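Local atomic coordinates of Proline/betaine transporter, RALF (Rickettsia prowazekii str. Madrid E, PDB entry 4D7R), a protein that probably acts as a guanine nucleotide exchange factor, studied here as an engineered fusion of a Rickettsia Sec7 domain with a Legionella capping domain. Residues N35-L40 and A50-W55; D85-D90 and K96-F101; L161-I166 and K275-F280. All coordinates share one frame; numbering follows the deposited sequence.

Contact 1. Residues N35-L40 and A50-W55; sequences NEVIKL and ARIKKW
Val37 and Ile52 meet on the buried flank of two neighbouring helices of the Sec7 part, and the fit there is close: Val37 CG2 comes to 3.5 Å from Ile52 CG1, a little tighter than ordinary van der Waals contact. The other valine methyl, CG1, rests against Ile52 CD1 at 3.8 Å, and the two branched side chains cross at about a right angle, with both valine methyls engaged. Ile52 also leans on Phe63 and Ile70 of helix 63-73, which extends the apolar layer inward. The other flank is polar and more accessible. Arg51 leaves its helix with CG anti to the backbone N (chi1 -176°) and then bends at chi2, a kink that brings NE to Glu36. The single N-H of Arg51 NE bonds to Glu36 OE1 at 2.7 Å in a salt bridge, and the carboxylate oxygen is approached from above its plane rather than within it. A water molecule spans Glu36 OE1 and Arg51 NH2, giving the ion pair a second, solvent-mediated link. Trp55 CB lies over one face of the guanidinium group, toward its rim. Beside the ion pair, one turn on from Glu36, Leu40 CD1 packs on Arg51 CB at 3.4 Å, using the aliphatic root of the arginine as apolar surface. With local axes 9.8 Å apart and running at 152°, this is an antiparallel helical hairpin, a building unit of the all-helical Sec7 fold.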
loop_
_atom_site.group_PDB
_atom_site.type_symbol
_atom_site.label_atom_id
_atom_site.label_comp_id
_atom_site.label_asym_id
_atom_site.label_seq_id
_atom_site.Cartn_x
_atom_site.Cartn_y
_atom_site.Cartn_z
ATOM N N ASN A 35 24.403 11.886 -5.026
ATOM C CA ASN A 35 25.195 10.764 -5.520
ATOM C C ASN A 35 25.432 9.688 -4.452
ATOM O O ASN A 35 25.344 8.497 -4.762
ATOM C CB ASN A 35 26.482 11.249 -6.175
ATOM C CG ASN A 35 26.241 12.093 -7.407
ATOM O OD1 ASN A 35 25.276 11.895 -8.152
ATOM N ND2 ASN A 35 27.106 13.065 -7.649
ATOM N N GLU A 36 25.644 10.098 -3.190
ATOM C CA GLU A 36 25.831 9.136 -2.101
ATOM C C GLU A 36 24.527 8.387 -1.798
ATOM O O GLU A 36 24.544 7.153 -1.690
ATOM C CB GLU A 36 26.350 9.819 -0.829
ATOM C CG GLU A 36 26.997 8.825 0.125
ATOM C CD GLU A 36 27.335 9.317 1.519
ATOM O OE1 GLU A 36 27.539 10.542 1.681
ATOM O OE2 GLU A 36 27.434 8.473 2.441
ATOM N N VAL A 37 23.419 9.151 -1.638
ATOM C CA VAL A 37 22.059 8.663 -1.338
ATOM C C VAL A 37 21.563 7.644 -2.349
ATOM O O VAL A 37 21.028 6.616 -1.928
ATOM C CB VAL A 37 21.055 9.819 -1.104
ATOM C CG1 VAL A 37 19.606 9.310 -1.060
ATOM C CG2 VAL A 37 21.397 10.556 0.182
ATOM N N ILE A 38 21.719 7.911 -3.665
ATOM C CA ILE A 38 21.301 6.955 -4.692
ATOM C C ILE A 38 21.880 5.566 -4.396
ATOM O O ILE A 38 21.108 4.608 -4.291
ATOM C CB ILE A 38 21.588 7.460 -6.130
ATOM C CG1 ILE A 38 20.664 8.652 -6.493
ATOM C CG2 ILE A 38 21.466 6.325 -7.171
ATOM C CD1 ILE A 38 21.264 9.643 -7.543
ATOM N N LYS A 39 23.186 5.481 -4.122
ATOM C CA LYS A 39 23.817 4.206 -3.733
ATOM C C LYS A 39 23.211 3.561 -2.482
ATOM O O LYS A 39 22.831 2.447 -2.535
ATOM C CB LYS A 39 25.363 4.334 -3.549
ATOM N N LEU A 40 23.159 4.282 -1.393
ATOM C CA LEU A 40 22.732 3.773 -0.149
ATOM C C LEU A 40 21.278 3.336 -0.262
ATOM O O LEU A 40 20.961 2.223 0.038
ATOM C CB LEU A 40 22.856 4.788 0.968
ATOM C CG LEU A 40 24.223 5.181 1.519
ATOM C CD1 LEU A 40 24.198 6.238 2.568
ATOM C CD2 LEU A 40 24.924 3.984 2.077
ATOM N N ALA A 50 18.904 7.583 6.252
ATOM C CA ALA A 50 19.814 7.913 7.363
ATOM C C ALA A 50 20.875 8.940 6.934
ATOM O O ALA A 50 21.173 9.869 7.689
ATOM C CB ALA A 50 20.496 6.650 7.874
ATOM N N ARG A 51 21.426 8.779 5.714
ATOM C CA ARG A 51 22.422 9.702 5.176
ATOM C C ARG A 51 21.842 11.080 4.907
ATOM O O ARG A 51 22.544 12.056 5.143
ATOM C CB ARG A 51 23.144 9.140 3.940
ATOM C CG ARG A 51 24.291 10.019 3.377
ATOM C CD ARG A 51 25.345 10.480 4.398
ATOM N NE ARG A 51 26.207 11.518 3.819
ATOM C CZ ARG A 51 26.570 12.651 4.421
ATOM N NH1 ARG A 51 26.164 12.917 5.656
ATOM N NH2 ARG A 51 27.350 13.520 3.795
ATOM N N ILE A 52 20.570 11.173 4.431
ATOM C CA ILE A 52 19.899 12.463 4.203
ATOM C C ILE A 52 19.714 13.131 5.567
ATOM O O ILE A 52 19.938 14.339 5.696
ATOM C CB ILE A 52 18.528 12.343 3.438
ATOM C CG1 ILE A 52 18.697 11.729 2.036
ATOM C CG2 ILE A 52 17.840 13.716 3.365
ATOM C CD1 ILE A 52 17.395 11.278 1.339
ATOM N N LYS A 53 19.303 12.337 6.586
ATOM C CA LYS A 53 19.140 12.803 7.969
ATOM C C LYS A 53 20.496 13.320 8.454
ATOM O O LYS A 53 20.589 14.466 8.886
ATOM C CB LYS A 53 18.659 11.664 8.897
ATOM C CG LYS A 53 17.176 11.321 8.739
ATOM C CD LYS A 53 16.774 10.091 9.546
ATOM C CE LYS A 53 15.278 9.876 9.514
ATOM N NZ LYS A 53 14.560 10.855 10.386
ATOM N N LYS A 54 21.558 12.491 8.299
ATOM C CA LYS A 54 22.943 12.825 8.678
ATOM C C LYS A 54 23.430 14.117 8.000
ATOM O O LYS A 54 23.922 15.005 8.691
ATOM C CB LYS A 54 23.890 11.647 8.361
ATOM C CG LYS A 54 25.327 11.843 8.861
ATOM C CD LYS A 54 26.279 10.791 8.286
ATOM C CE LYS A 54 27.734 11.043 8.621
ATOM N NZ LYS A 54 28.281 12.255 7.951
ATOM N N TRP A 55 23.298 14.243 6.690
ATOM C CA TRP A 55 23.690 15.443 5.965
ATOM C C TRP A 55 22.904 16.640 6.320
ATOM O O TRP A 55 23.465 17.659 6.436
ATOM C CB TRP A 55 23.625 15.217 4.486
ATOM C CG TRP A 55 24.068 16.333 3.513
ATOM C CD1 TRP A 55 25.301 16.474 2.912
ATOM C CD2 TRP A 55 23.279 17.395 3.007
ATOM N NE1 TRP A 55 25.309 17.534 2.093
ATOM C CE2 TRP A 55 24.084 18.128 2.128
ATOM C CE3 TRP A 55 21.974 17.789 3.190
ATOM C CZ2 TRP A 55 23.615 19.234 1.457
ATOM C CZ3 TRP A 55 21.533 18.884 2.528
ATOM C CH2 TRP A 55 22.343 19.587 1.678
HETATM O O HOH W 1 27.444 12.983 1.043
#

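Contact 2. Residues D85-D90 and K96-F101; sequences DYLGTD and KVLESF
Leu87 and Phe101 form the centre of a buried contact between two consecutive helices of the Sec7 part, and the leucine can be traced outward atom by atom. Its CB makes the loosest approach, 4.3 Å from Leu98 CD1. CG stands anti to the carbonyl carbon (chi1 -69°), and from there the chain divides toward different partners. CD2 settles on the surface of helix 92-103, 3.8 Å from Leu98 CA and equally near Phe101 CB, with Val97 CG1 slightly farther off. CD1 sits over the middle of the Phe101 ring, 3.7 Å from its centroid and only 12° from the ring normal, a well-centred CH-pi contact. The Phe101 ring also meets Phe105 edge-to-face. Around this core the backbone and a second aromatic residue contribute. Leu98 sends CD2 to 3.4 Å from Leu87 O, a carbon lying against a carbonyl oxygen. Tyr86 instead offers its ring edge: CE1 touches Val97 CB at 3.9 Å, near the ring plane. Just past the helix end, Thr89 OG1 bonds back to Asp85 O, one turn earlier. Leu87 and Leu98 both also reach Leu135 of helix 129-146, so that third helix packs against the pair. Two short helices joined by a brief loop and packed through aliphatic and aromatic side chains form a helix-loop-helix unit within the all-helical Sec7 fold.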
loop_
_atom_site.group_PDB
_atom_site.type_symbol
_atom_site.label_atom_id
_atom_site.label_comp_id
_atom_site.label_asym_id
_atom_site.label_seq_id
_atom_site.Cartn_x
_atom_site.Cartn_y
_atom_site.Cartn_z
ATOM N N ASP A 85 7.128 2.651 -1.747
ATOM C CA ASP A 85 6.946 2.110 -0.400
ATOM C C ASP A 85 7.159 3.148 0.676
ATOM O O ASP A 85 6.307 3.261 1.555
ATOM C CB ASP A 85 7.774 0.861 -0.153
ATOM C CG ASP A 85 7.258 0.083 1.039
ATOM O OD1 ASP A 85 6.122 -0.449 0.951
ATOM O OD2 ASP A 85 7.977 0.029 2.070
ATOM N N TYR A 86 8.252 3.949 0.594
ATOM C CA TYR A 86 8.479 5.005 1.596
ATOM C C TYR A 86 7.328 6.020 1.602
ATOM O O TYR A 86 6.810 6.353 2.672
ATOM C CB TYR A 86 9.835 5.712 1.386
ATOM C CG TYR A 86 10.212 6.601 2.545
ATOM C CD1 TYR A 86 9.806 7.935 2.590
ATOM C CD2 TYR A 86 10.971 6.112 3.607
ATOM C CE1 TYR A 86 10.127 8.753 3.670
ATOM C CE2 TYR A 86 11.325 6.931 4.678
ATOM C CZ TYR A 86 10.900 8.252 4.704
ATOM O OH TYR A 86 11.245 9.074 5.753
ATOM N N LEU A 87 6.923 6.481 0.418
ATOM C CA LEU A 87 5.852 7.479 0.259
ATOM C C LEU A 87 4.499 6.978 0.767
ATOM O O LEU A 87 3.758 7.752 1.367
ATOM C CB LEU A 87 5.734 7.934 -1.206
ATOM C CG LEU A 87 6.914 8.791 -1.781
ATOM C CD1 LEU A 87 6.762 8.958 -3.286
ATOM C CD2 LEU A 87 7.021 10.145 -1.070
ATOM N N GLY A 88 4.203 5.697 0.535
ATOM C CA GLY A 88 2.927 5.085 0.909
ATOM C C GLY A 88 2.846 4.546 2.325
ATOM O O GLY A 88 1.750 4.274 2.807
ATOM N N THR A 89 3.991 4.428 3.029
ATOM C CA THR A 89 4.037 3.892 4.396
ATOM C C THR A 89 3.456 4.851 5.448
ATOM O O THR A 89 3.678 6.063 5.373
ATOM C CB THR A 89 5.481 3.404 4.724
ATOM O OG1 THR A 89 5.759 2.213 3.960
ATOM C CG2 THR A 89 5.701 3.128 6.211
ATOM N N ASP A 90 2.730 4.299 6.452
ATOM C CA ASP A 90 2.200 5.099 7.557
ATOM C C ASP A 90 3.302 5.347 8.598
ATOM O O ASP A 90 3.544 4.534 9.476
ATOM C CB ASP A 90 0.990 4.406 8.208
ATOM C CG ASP A 90 0.172 5.285 9.147
ATOM O OD1 ASP A 90 0.219 6.537 8.997
ATOM O OD2 ASP A 90 -0.586 4.724 9.967
ATOM N N LYS A 96 5.044 13.342 6.118
ATOM C CA LYS A 96 5.580 14.671 5.794
ATOM C C LYS A 96 6.285 14.704 4.444
ATOM O O LYS A 96 6.130 15.677 3.696
ATOM C CB LYS A 96 6.515 15.188 6.899
ATOM C CG LYS A 96 5.808 15.561 8.191
ATOM C CD LYS A 96 6.828 15.780 9.323
ATOM C CE LYS A 96 6.183 16.357 10.553
ATOM N NZ LYS A 96 5.305 15.366 11.221
ATOM N N VAL A 97 7.078 13.663 4.145
ATOM C CA VAL A 97 7.795 13.506 2.889
ATOM C C VAL A 97 6.791 13.409 1.716
ATOM O O VAL A 97 6.965 14.084 0.713
ATOM C CB VAL A 97 8.833 12.349 2.943
ATOM C CG1 VAL A 97 9.342 11.990 1.549
ATOM C CG2 VAL A 97 10.022 12.705 3.857
ATOM N N LEU A 98 5.695 12.672 1.895
ATOM C CA LEU A 98 4.687 12.492 0.852
ATOM C C LEU A 98 4.047 13.817 0.508
ATOM O O LEU A 98 3.975 14.163 -0.673
ATOM C CB LEU A 98 3.636 11.445 1.272
ATOM C CG LEU A 98 2.388 11.305 0.339
ATOM C CD1 LEU A 98 2.797 11.041 -1.108
ATOM C CD2 LEU A 98 1.438 10.182 0.841
ATOM N N GLU A 99 3.682 14.611 1.558
ATOM C CA GLU A 99 3.118 15.935 1.353
ATOM C C GLU A 99 4.087 16.844 0.576
ATOM O O GLU A 99 3.668 17.460 -0.404
ATOM C CB GLU A 99 2.689 16.568 2.680
ATOM C CG GLU A 99 1.884 17.829 2.430
ATOM C CD GLU A 99 1.416 18.614 3.638
ATOM O OE1 GLU A 99 1.478 18.088 4.772
ATOM O OE2 GLU A 99 0.958 19.762 3.437
ATOM N N SER A 100 5.388 16.852 0.954
ATOM C CA SER A 100 6.417 17.644 0.282
ATOM C C SER A 100 6.679 17.129 -1.163
ATOM O O SER A 100 6.916 17.929 -2.090
ATOM C CB SER A 100 7.696 17.647 1.116
ATOM O OG SER A 100 8.659 18.561 0.610
ATOM N N PHE A 101 6.611 15.796 -1.349
ATOM C CA PHE A 101 6.863 15.165 -2.655
ATOM C C PHE A 101 5.784 15.589 -3.633
ATOM O O PHE A 101 6.077 16.064 -4.729
ATOM C CB PHE A 101 6.936 13.631 -2.506
ATOM C CG PHE A 101 7.007 12.858 -3.801
ATOM C CD1 PHE A 101 8.220 12.671 -4.450
ATOM C CD2 PHE A 101 5.850 12.356 -4.398
ATOM C CE1 PHE A 101 8.278 12.009 -5.678
ATOM C CE2 PHE A 101 5.914 11.665 -5.616
ATOM C CZ PHE A 101 7.122 11.509 -6.254
#

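Contact 3. Residues L161-I166 and K275-F280; sequences LAYQTI and KSWLSF
Tyr163 and Trp277 join the two halves of this engineered chimera through an offset aromatic stack: the tyrosine belongs to helix 155-173 of the Rickettsia Sec7 domain, the tryptophan to the short helix 276-282 of the Legionella capping domain. Along the Sec7 helix, Leu161 turns its side chain inward to Phe205 and Ile209, while its carbonyl oxygen works within the helix. Ala162 likewise serves the Sec7 interior, packing on Val136. Tyr163 then carries the junction. Its CG lies between the backbone N and the carbonyl carbon (chi1 81°), a setting uncommon in helices, and Trp277 adopts the same one. With both rings so placed, they stack with planes 6° apart and a centroid separation of 4.0 Å between the tyrosine ring and the five-membered ring of Trp277. The rings are offset, and Tyr163 CB covers the six-membered ring of the indole, 3.5 Å from that centroid in a CH-pi contact. Leu278 CD2, from the same helix as the tryptophan, lies toward the rim of the opposite indole face. At the indole edge, NE1 is hydrogen-bonded to Tyr159 OH, a hydroxyl also bonded to Lys275 NZ; the capping helix is thus tied to the Sec7 helix by polar as well as aromatic contacts. Thr165 faces back into Sec7, its N and OG1 both bonding to Leu161 O, from opposite faces of the carbonyl plane. Ile166, one turn beyond the tyrosine, ends the walk with a looser touch: CG2 stands 4.4 Å from Trp277 CZ3.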
loop_
_atom_site.group_PDB
_atom_site.type_symbol
_atom_site.label_atom_id
_atom_site.label_comp_id
_atom_site.label_asym_id
_atom_site.label_seq_id
_atom_site.Cartn_x
_atom_site.Cartn_y
_atom_site.Cartn_z
ATOM N N LEU A 161 -13.257 11.697 -7.101
ATOM C CA LEU A 161 -13.042 11.693 -8.553
ATOM C C LEU A 161 -11.886 10.773 -8.935
ATOM O O LEU A 161 -12.020 10.013 -9.896
ATOM C CB LEU A 161 -12.830 13.125 -9.073
ATOM C CG LEU A 161 -12.582 13.303 -10.577
ATOM C CD1 LEU A 161 -13.804 12.915 -11.418
ATOM C CD2 LEU A 161 -12.194 14.711 -10.896
ATOM N N ALA A 162 -10.824 10.792 -8.148
ATOM C CA ALA A 162 -9.660 9.986 -8.434
ATOM C C ALA A 162 -9.965 8.484 -8.253
ATOM O O ALA A 162 -9.649 7.721 -9.109
ATOM C CB ALA A 162 -8.488 10.393 -7.576
ATOM N N TYR A 163 -10.604 8.098 -7.149
ATOM C CA TYR A 163 -10.882 6.689 -6.939
ATOM C C TYR A 163 -11.918 6.143 -7.921
ATOM O O TYR A 163 -11.779 5.030 -8.366
ATOM C CB TYR A 163 -11.088 6.277 -5.477
ATOM C CG TYR A 163 -12.412 6.485 -4.804
ATOM C CD1 TYR A 163 -13.542 5.843 -5.227
ATOM C CD2 TYR A 163 -12.512 7.283 -3.679
ATOM C CE1 TYR A 163 -14.725 6.036 -4.596
ATOM C CE2 TYR A 163 -13.688 7.464 -3.051
ATOM C CZ TYR A 163 -14.789 6.835 -3.504
ATOM O OH TYR A 163 -15.954 7.005 -2.874
ATOM N N GLN A 164 -12.875 6.986 -8.312
ATOM C CA GLN A 164 -13.886 6.597 -9.297
ATOM C C GLN A 164 -13.239 6.422 -10.678
ATOM O O GLN A 164 -13.654 5.544 -11.421
ATOM C CB GLN A 164 -15.068 7.590 -9.342
ATOM C CG GLN A 164 -15.955 7.573 -8.099
ATOM C CD GLN A 164 -17.016 6.495 -8.088
ATOM O OE1 GLN A 164 -17.374 5.909 -9.114
ATOM N NE2 GLN A 164 -17.626 6.294 -6.932
ATOM N N THR A 165 -12.201 7.220 -10.994
ATOM C CA THR A 165 -11.489 7.170 -12.283
ATOM C C THR A 165 -10.658 5.893 -12.332
ATOM O O THR A 165 -10.602 5.226 -13.365
ATOM C CB THR A 165 -10.629 8.444 -12.479
ATOM O OG1 THR A 165 -11.464 9.588 -12.493
ATOM C CG2 THR A 165 -9.832 8.420 -13.770
ATOM N N ILE A 166 -9.983 5.580 -11.217
ATOM C CA ILE A 166 -9.169 4.364 -11.079
ATOM C C ILE A 166 -10.082 3.116 -11.228
ATOM O O ILE A 166 -9.739 2.189 -11.950
ATOM C CB ILE A 166 -8.392 4.404 -9.729
ATOM C CG1 ILE A 166 -7.247 5.449 -9.788
ATOM C CG2 ILE A 166 -7.860 3.030 -9.391
ATOM C CD1 ILE A 166 -6.657 5.855 -8.466
ATOM N N LYS A 275 -12.128 0.319 2.994
ATOM C CA LYS A 275 -12.966 1.249 2.255
ATOM C C LYS A 275 -13.537 0.441 1.092
ATOM O O LYS A 275 -12.852 -0.451 0.569
ATOM C CB LYS A 275 -12.146 2.444 1.746
ATOM C CG LYS A 275 -11.580 3.303 2.878
ATOM C CD LYS A 275 -11.052 4.622 2.344
ATOM C CE LYS A 275 -10.474 5.458 3.451
ATOM N NZ LYS A 275 -9.790 6.667 2.918
ATOM N N SER A 276 -14.789 0.650 0.752
ATOM C CA SER A 276 -15.416 -0.106 -0.309
ATOM C C SER A 276 -14.655 -0.120 -1.617
ATOM O O SER A 276 -14.457 -1.164 -2.183
ATOM C CB SER A 276 -16.882 0.288 -0.519
ATOM O OG SER A 276 -17.583 0.026 0.660
ATOM N N TRP A 277 -14.235 1.041 -2.084
ATOM C CA TRP A 277 -13.518 1.072 -3.318
ATOM C C TRP A 277 -12.217 0.261 -3.297
ATOM O O TRP A 277 -11.784 -0.201 -4.283
ATOM C CB TRP A 277 -13.248 2.491 -3.797
ATOM C CG TRP A 277 -12.110 3.178 -3.236
ATOM C CD1 TRP A 277 -12.091 3.943 -2.124
ATOM C CD2 TRP A 277 -10.822 3.293 -3.814
ATOM N NE1 TRP A 277 -10.868 4.498 -1.943
ATOM C CE2 TRP A 277 -10.055 4.098 -2.956
ATOM C CE3 TRP A 277 -10.211 2.730 -4.914
ATOM C CZ2 TRP A 277 -8.750 4.382 -3.205
ATOM C CZ3 TRP A 277 -8.908 3.050 -5.153
ATOM C CH2 TRP A 277 -8.193 3.845 -4.297
ATOM N N LEU A 278 -11.605 0.158 -2.142
ATOM C CA LEU A 278 -10.344 -0.584 -2.010
ATOM C C LEU A 278 -10.615 -2.058 -2.106
ATOM O O LEU A 278 -9.807 -2.799 -2.680
ATOM C CB LEU A 278 -9.619 -0.237 -0.698
ATOM C CG LEU A 278 -8.993 1.153 -0.618
ATOM C CD1 LEU A 278 -8.425 1.404 0.777
ATOM C CD2 LEU A 278 -7.911 1.332 -1.672
ATOM N N SER A 279 -11.780 -2.479 -1.603
ATOM C CA SER A 279 -12.206 -3.859 -1.712
ATOM C C SER A 279 -12.408 -4.213 -3.178
ATOM O O SER A 279 -11.982 -5.198 -3.586
ATOM C CB SER A 279 -13.456 -4.187 -0.887
ATOM O OG SER A 279 -13.281 -4.055 0.461
ATOM N N PHE A 280 -13.063 -3.353 -3.931
ATOM C CA PHE A 280 -13.298 -3.558 -5.349
ATOM C C PHE A 280 -11.997 -3.588 -6.130
ATOM O O PHE A 280 -11.803 -4.365 -6.980
ATOM C CB PHE A 280 -14.167 -2.444 -5.894
ATOM C CG PHE A 280 -15.608 -2.664 -5.662
ATOM C CD1 PHE A 280 -16.095 -2.647 -4.412
ATOM C CD2 PHE A 280 -16.450 -2.934 -6.694
ATOM C CE1 PHE A 280 -17.423 -2.877 -4.169
ATOM C CE2 PHE A 280 -17.786 -3.178 -6.467
ATOM C CZ PHE A 280 -18.266 -3.128 -5.209
#

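Contacts 1 and 2 each join neighbouring helices inside the Sec7 part, whereas contact 3 bridges the Sec7 and capping parts of the fusion. Their chemistry follows their place. Contact 1, its centre about 24 Å from the chain centre, is partly buried and carries a charged pair with a bridging water on one flank. Contact 2, its centre about 11 Å from the chain centre, is wholly buried among its touching residues and relies on aliphatic and aromatic packing. Contact 3 is largely buried, though Tyr163 keeps some exposure, and is dominated by one offset aromatic stack. The centres of contacts 1 and 2 lie about 17 Å apart, while contacts 1 and 3 occupy opposite sides of the chain's centre.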